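Local coordinates for protein Two-component response regulator yesN (Fusobacterium nucleatum, PDB 3LSG) that probably binds specific DNA sequences as a transcription factor of a two-component system, through the AraC-type C-terminal domain described here, at residues A[20-25]-A[48-52]; A[15-19]-A[76-81]. All blocks are in the same frame, centred on the assembly; numbering follows the deposited sequence.

Interaction 1: A[20-25]-A[48-52]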
loop_
_atom_site.group_PDB
_atom_site.type_symbol
_atom_site.label_atom_id
_atom_site.label_comp_id
_atom_site.label_asym_id
_atom_site.label_seq_id
_atom_site.Cartn_x
_atom_site.Cartn_y
_atom_site.Cartn_z
ATOM N N PHE A 20 4.289 5.474 -7.322
ATOM C CA PHE A 20 3.508 4.841 -8.382
ATOM C C PHE A 20 2.362 4.015 -7.805
ATOM O O PHE A 20 2.595 3.075 -7.066
ATOM C CB PHE A 20 4.418 3.958 -9.241
ATOM C CG PHE A 20 3.708 3.256 -10.376
ATOM C CD1 PHE A 20 3.230 3.972 -11.464
ATOM C CD2 PHE A 20 3.537 1.881 -10.362
ATOM C CE1 PHE A 20 2.590 3.334 -12.505
ATOM C CE2 PHE A 20 2.899 1.232 -11.402
ATOM C CZ PHE A 20 2.437 1.953 -12.480
ATOM N N THR A 21 1.126 4.397 -8.141
ATOM C CA THR A 21 -0.075 3.775 -7.612
ATOM C C THR A 21 -1.062 3.478 -8.738
ATOM O O THR A 21 -0.824 3.808 -9.904
ATOM C CB THR A 21 -0.786 4.714 -6.621
ATOM O OG1 THR A 21 -1.233 5.887 -7.315
ATOM C CG2 THR A 21 0.163 5.141 -5.513
ATOM N N LEU A 22 -2.177 2.857 -8.371
ATOM C CA LEU A 22 -3.264 2.586 -9.311
ATOM C C LEU A 22 -3.715 3.878 -9.982
ATOM O O LEU A 22 -3.931 3.910 -11.191
ATOM C CB LEU A 22 -4.449 1.910 -8.591
ATOM C CG LEU A 22 -5.693 1.665 -9.459
ATOM C CD1 LEU A 22 -5.352 0.765 -10.608
ATOM C CD2 LEU A 22 -6.846 1.070 -8.665
ATOM N N SER A 23 -3.819 4.945 -9.193
ATOM C CA SER A 23 -4.259 6.254 -9.686
ATOM C C SER A 23 -3.301 6.902 -10.701
ATOM O O SER A 23 -3.728 7.558 -11.656
ATOM C CB SER A 23 -4.504 7.198 -8.500
ATOM O OG SER A 23 -5.633 6.764 -7.753
ATOM N N VAL A 24 -2.005 6.723 -10.491
ATOM C CA VAL A 24 -1.008 7.233 -11.425
ATOM C C VAL A 24 -1.137 6.472 -12.746
ATOM O O VAL A 24 -1.125 7.071 -13.825
ATOM C CB VAL A 24 0.418 7.081 -10.849
ATOM C CG1 VAL A 24 1.476 7.474 -11.885
ATOM C CG2 VAL A 24 0.574 7.907 -9.579
ATOM N N LEU A 25 -1.271 5.148 -12.666
ATOM C CA LEU A 25 -1.479 4.349 -13.873
ATOM C C LEU A 25 -2.760 4.756 -14.612
ATOM O O LEU A 25 -2.767 4.960 -15.826
ATOM C CB LEU A 25 -1.531 2.856 -13.539
ATOM C CG LEU A 25 -1.716 1.904 -14.725
ATOM C CD1 LEU A 25 -0.657 2.157 -15.822
ATOM C CD2 LEU A 25 -1.640 0.461 -14.269
ATOM N N PHE A 48 -4.331 -5.164 -9.750
ATOM C CA PHE A 48 -3.170 -4.322 -10.045
ATOM C C PHE A 48 -2.157 -4.299 -8.898
ATOM O O PHE A 48 -0.960 -4.439 -9.122
ATOM C CB PHE A 48 -3.588 -2.890 -10.368
ATOM C CG PHE A 48 -2.471 -1.894 -10.201
ATOM C CD1 PHE A 48 -1.535 -1.708 -11.201
ATOM C CD2 PHE A 48 -2.346 -1.168 -9.037
ATOM C CE1 PHE A 48 -0.487 -0.797 -11.043
ATOM C CE2 PHE A 48 -1.295 -0.261 -8.867
ATOM C CZ PHE A 48 -0.375 -0.075 -9.869
ATOM N N GLN A 49 -2.642 -4.127 -7.668
ATOM C CA GLN A 49 -1.751 -4.034 -6.512
ATOM C C GLN A 49 -0.888 -5.291 -6.318
ATOM O O GLN A 49 0.263 -5.195 -5.907
ATOM C CB GLN A 49 -2.549 -3.746 -5.233
ATOM C CG GLN A 49 -3.196 -2.360 -5.179
ATOM C CD GLN A 49 -4.582 -2.299 -5.844
ATOM O OE1 GLN A 49 -5.000 -3.213 -6.569
ATOM N NE2 GLN A 49 -5.299 -1.221 -5.585
ATOM N N ASP A 50 -1.461 -6.465 -6.577
ATOM C CA ASP A 50 -0.744 -7.732 -6.425
ATOM C C ASP A 50 0.301 -7.874 -7.533
ATOM O O ASP A 50 1.388 -8.391 -7.317
ATOM C CB ASP A 50 -1.705 -8.929 -6.503
ATOM C CG ASP A 50 -2.632 -9.026 -5.295
ATOM O OD1 ASP A 50 -2.503 -8.199 -4.373
ATOM O OD2 ASP A 50 -3.491 -9.940 -5.273
ATOM N N TYR A 51 -0.058 -7.441 -8.738
ATOM C CA TYR A 51 0.877 -7.479 -9.851
ATOM C C TYR A 51 2.049 -6.542 -9.565
ATOM O O TYR A 51 3.209 -6.871 -9.822
ATOM C CB TYR A 51 0.171 -7.090 -11.151
ATOM C CG TYR A 51 1.045 -7.186 -12.390
ATOM C CD1 TYR A 51 1.010 -8.308 -13.203
ATOM C CD2 TYR A 51 1.884 -6.144 -12.747
ATOM C CE1 TYR A 51 1.798 -8.390 -14.349
ATOM C CE2 TYR A 51 2.679 -6.212 -13.872
ATOM C CZ TYR A 51 2.629 -7.336 -14.675
ATOM O OH TYR A 51 3.418 -7.402 -15.795
ATOM N N LEU A 52 1.745 -5.366 -9.033
ATOM C CA LEU A 52 2.795 -4.403 -8.740
ATOM C C LEU A 52 3.707 -4.956 -7.636
ATOM O O LEU A 52 4.925 -4.899 -7.742
ATOM C CB LEU A 52 2.195 -3.060 -8.319
ATOM C CG LEU A 52 3.211 -2.023 -7.819
ATOM C CD1 LEU A 52 4.333 -1.746 -8.826
ATOM C CD2 LEU A 52 2.504 -0.720 -7.413
#

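Interaction 2: A[15-19]-A[76-81]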
loop_
_atom_site.group_PDB
_atom_site.type_symbol
_atom_site.label_atom_id
_atom_site.label_comp_id
_atom_site.label_asym_id
_atom_site.label_seq_id
_atom_site.Cartn_x
_atom_site.Cartn_y
_atom_site.Cartn_z
ATOM N N TYR A 15 7.733 0.755 -11.532
ATOM C CA TYR A 15 7.563 0.049 -10.254
ATOM C C TYR A 15 8.600 0.439 -9.206
ATOM O O TYR A 15 8.361 0.283 -8.014
ATOM C CB TYR A 15 7.510 -1.474 -10.443
ATOM C CG TYR A 15 8.848 -2.114 -10.747
ATOM C CD1 TYR A 15 9.644 -2.617 -9.721
ATOM C CD2 TYR A 15 9.301 -2.244 -12.057
ATOM C CE1 TYR A 15 10.863 -3.215 -9.987
ATOM C CE2 TYR A 15 10.529 -2.842 -12.335
ATOM C CZ TYR A 15 11.302 -3.321 -11.292
ATOM O OH TYR A 15 12.516 -3.913 -11.547
ATOM N N THR A 16 9.740 0.968 -9.638
ATOM C CA THR A 16 10.774 1.398 -8.689
ATOM C C THR A 16 10.436 2.746 -8.052
ATOM O O THR A 16 11.147 3.208 -7.159
ATOM C CB THR A 16 12.172 1.515 -9.349
ATOM O OG1 THR A 16 12.125 2.491 -10.393
ATOM C CG2 THR A 16 12.616 0.188 -9.926
ATOM N N ASP A 17 9.363 3.379 -8.527
ATOM C CA ASP A 17 8.896 4.663 -7.984
ATOM C C ASP A 17 7.914 4.432 -6.838
ATOM O O ASP A 17 6.837 3.872 -7.031
ATOM C CB ASP A 17 8.223 5.490 -9.088
ATOM C CG ASP A 17 7.761 6.872 -8.609
ATOM O OD1 ASP A 17 7.928 7.227 -7.421
ATOM O OD2 ASP A 17 7.213 7.613 -9.443
ATOM N N SER A 18 8.290 4.862 -5.640
ATOM C CA SER A 18 7.466 4.632 -4.470
ATOM C C SER A 18 6.144 5.386 -4.563
ATOM O O SER A 18 5.216 5.069 -3.833
ATOM C CB SER A 18 8.204 5.019 -3.187
ATOM O OG SER A 18 8.314 6.422 -3.068
ATOM N N GLN A 19 6.059 6.380 -5.452
ATOM C CA GLN A 19 4.817 7.147 -5.605
ATOM C C GLN A 19 3.882 6.575 -6.695
ATOM O O GLN A 19 2.811 7.114 -6.945
ATOM C CB GLN A 19 5.107 8.645 -5.836
ATOM C CG GLN A 19 6.043 9.295 -4.779
ATOM C CD GLN A 19 5.587 9.065 -3.325
ATOM O OE1 GLN A 19 4.465 9.408 -2.945
ATOM N NE2 GLN A 19 6.472 8.487 -2.510
ATOM N N GLU A 76 14.492 0.782 -1.116
ATOM C CA GLU A 76 14.454 2.006 -1.906
ATOM C C GLU A 76 14.435 1.702 -3.403
ATOM O O GLU A 76 13.731 2.339 -4.172
ATOM C CB GLU A 76 15.672 2.874 -1.582
ATOM C CG GLU A 76 15.764 4.133 -2.411
ATOM C CD GLU A 76 16.934 4.990 -1.988
ATOM O OE1 GLU A 76 18.022 4.420 -1.753
ATOM O OE2 GLU A 76 16.763 6.226 -1.883
ATOM N N GLN A 77 15.207 0.710 -3.808
ATOM C CA GLN A 77 15.347 0.405 -5.226
ATOM C C GLN A 77 14.156 -0.344 -5.816
ATOM O O GLN A 77 14.047 -0.474 -7.032
ATOM C CB GLN A 77 16.654 -0.349 -5.466
ATOM C CG GLN A 77 17.845 0.547 -5.205
ATOM C CD GLN A 77 19.164 -0.106 -5.525
ATOM O OE1 GLN A 77 19.244 -0.989 -6.376
ATOM N NE2 GLN A 77 20.214 0.328 -4.841
ATOM N N VAL A 78 13.267 -0.843 -4.967
ATOM C CA VAL A 78 12.071 -1.524 -5.481
ATOM C C VAL A 78 10.794 -0.774 -5.126
ATOM O O VAL A 78 9.701 -1.335 -5.139
ATOM C CB VAL A 78 11.996 -3.014 -5.058
ATOM C CG1 VAL A 78 13.287 -3.717 -5.463
ATOM C CG2 VAL A 78 11.768 -3.142 -3.552
ATOM N N GLY A 79 10.937 0.510 -4.811
ATOM C CA GLY A 79 9.771 1.355 -4.637
ATOM C C GLY A 79 9.176 1.433 -3.238
ATOM O O GLY A 79 8.034 1.852 -3.102
ATOM N N PHE A 80 9.934 1.053 -2.208
ATOM C CA PHE A 80 9.450 1.140 -0.823
ATOM C C PHE A 80 10.191 2.229 -0.061
ATOM O O PHE A 80 11.412 2.171 0.044
ATOM C CB PHE A 80 9.682 -0.180 -0.076
ATOM C CG PHE A 80 8.688 -1.243 -0.398
ATOM C CD1 PHE A 80 7.592 -1.458 0.427
ATOM C CD2 PHE A 80 8.845 -2.043 -1.523
ATOM C CE1 PHE A 80 6.670 -2.462 0.131
ATOM C CE2 PHE A 80 7.941 -3.036 -1.818
ATOM C CZ PHE A 80 6.840 -3.241 -0.999
ATOM N N GLU A 81 9.472 3.198 0.504
ATOM C CA GLU A 81 10.153 4.210 1.299
ATOM C C GLU A 81 10.411 3.729 2.725
ATOM O O GLU A 81 11.274 4.262 3.416
ATOM C CB GLU A 81 9.437 5.581 1.262
ATOM C CG GLU A 81 7.937 5.566 1.010
ATOM C CD GLU A 81 7.370 6.978 0.770
ATOM O OE1 GLU A 81 6.127 7.130 0.620
ATOM O OE2 GLU A 81 8.173 7.942 0.742
HETATM O O HOH W 1 13.831 3.783 -6.578
#

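Interaction 1: A[20-25]-A[48-52]
F48, at the start of helix 48-66, pushes its ring into the turn that leads into helix 22-28, where it meets F20, L22 and L25. With CG anti to the backbone N (chi1 160°), the ring reaches across to the other segment. CE2 comes to 3.3 Å from the backbone N of L22, an oblique approach that is packing and not a hydrogen bond. The neighbouring ring atom CD2 is 3.8 Å from CB of L22, whose side chain runs past F48 in the opposite direction. CE1 takes CD2 of L25 at 3.6 Å. At the tip, CZ of F48 meets CE2 of F20 at 3.8 Å; this F20 atom lies in the plane of the F48 ring, at its edge. The two ring planes are turned 66° apart, which makes the pair neither a stack nor a T. Q49 contributes little to the apolar contact: its chain bends at chi2 (86°) and sets NE2 4.1 Å from CD2 of L22, while the amide bonds to D82 of the second subunit. One turn further on, L52 brings its two methyls up against F20: CD1 at the ring edge, 4.0 Å from CD2 of F20, and CD2 3.8 Å from the carbonyl O of F20. CB of L52 also lies over one face of the F48 ring, toward its rim. L25 and L22 continue onto L36 of helix 33-44, so the contact joins the N-terminal end of helix 48-66 to helices 22-28 and 33-44 in the interior of this AraC-type helix-turn-helix domain. T21 caps helix 22-28 through a weak bond from V24 N. No hydrogen bond joins the two segments, which implies that they hold each other mainly by apolar packing, with F48 at its centre against both side chains and backbone.

Interaction 2: A[15-19]-A[76-81]
S18 and G79 bring two loops together, with CA atoms 4.0 Å apart, within the AraC-type helix-turn-helix domain, where the chain turns between helices 71-77 and 83-94. G79 has a positive phi (90°), and its lack of a side chain lets the loop 15-19 lie directly on its backbone. CA of S18 donates a CH...O contact to O of G79 at 3.1 Å, and CA of G79 makes another to O of T16 at 3.4 Å. Two residues on, E81 leaves CB with CG swung away from a staggered position (chi1 27°), then runs extended toward the far loop. Its CG comes to 4.2 Å from OG of S18, and CD lies 4.0 Å from the same OG. At the tip, OE1 accepts a weak hydrogen bond from NE2 of Q19 at 3.4 Å, the amide and carboxylate planes standing 71° apart. That carboxylate oxygen also accepts from the backbone N of S23 of the second subunit. NE2 of Q19 also donates to OG of its neighbour S18 at 2.8 Å, tilted from the amide plane, while an Asx turn, Q19 N to OD1 of D17, shapes the loop. At the other end of the contact, CG2 of T16 touches O of Q77, and one water donates to both O of T16 and O of E76, at 2.8 Å each.

Overall arrangement
From the N terminus, helix 2-14 runs into the loop 15-19, which continues without a break into 20-25 and helix 22-28. These neighbouring pieces have separate partners. Interaction 1 closes the shorter loop, taking in helix 33-44 before returning at the start of helix 48-66. Interaction 2 closes a longer one around it, spanning the whole of helix 48-66 and ending where helix 71-77 gives way to the next turn. Together they tie the 15-25 region to the start of helix 48-66 and to the end of helix 71-77. They touch directly where L52 packs on Y15 and V24 on Q19, and both reach the second subunit.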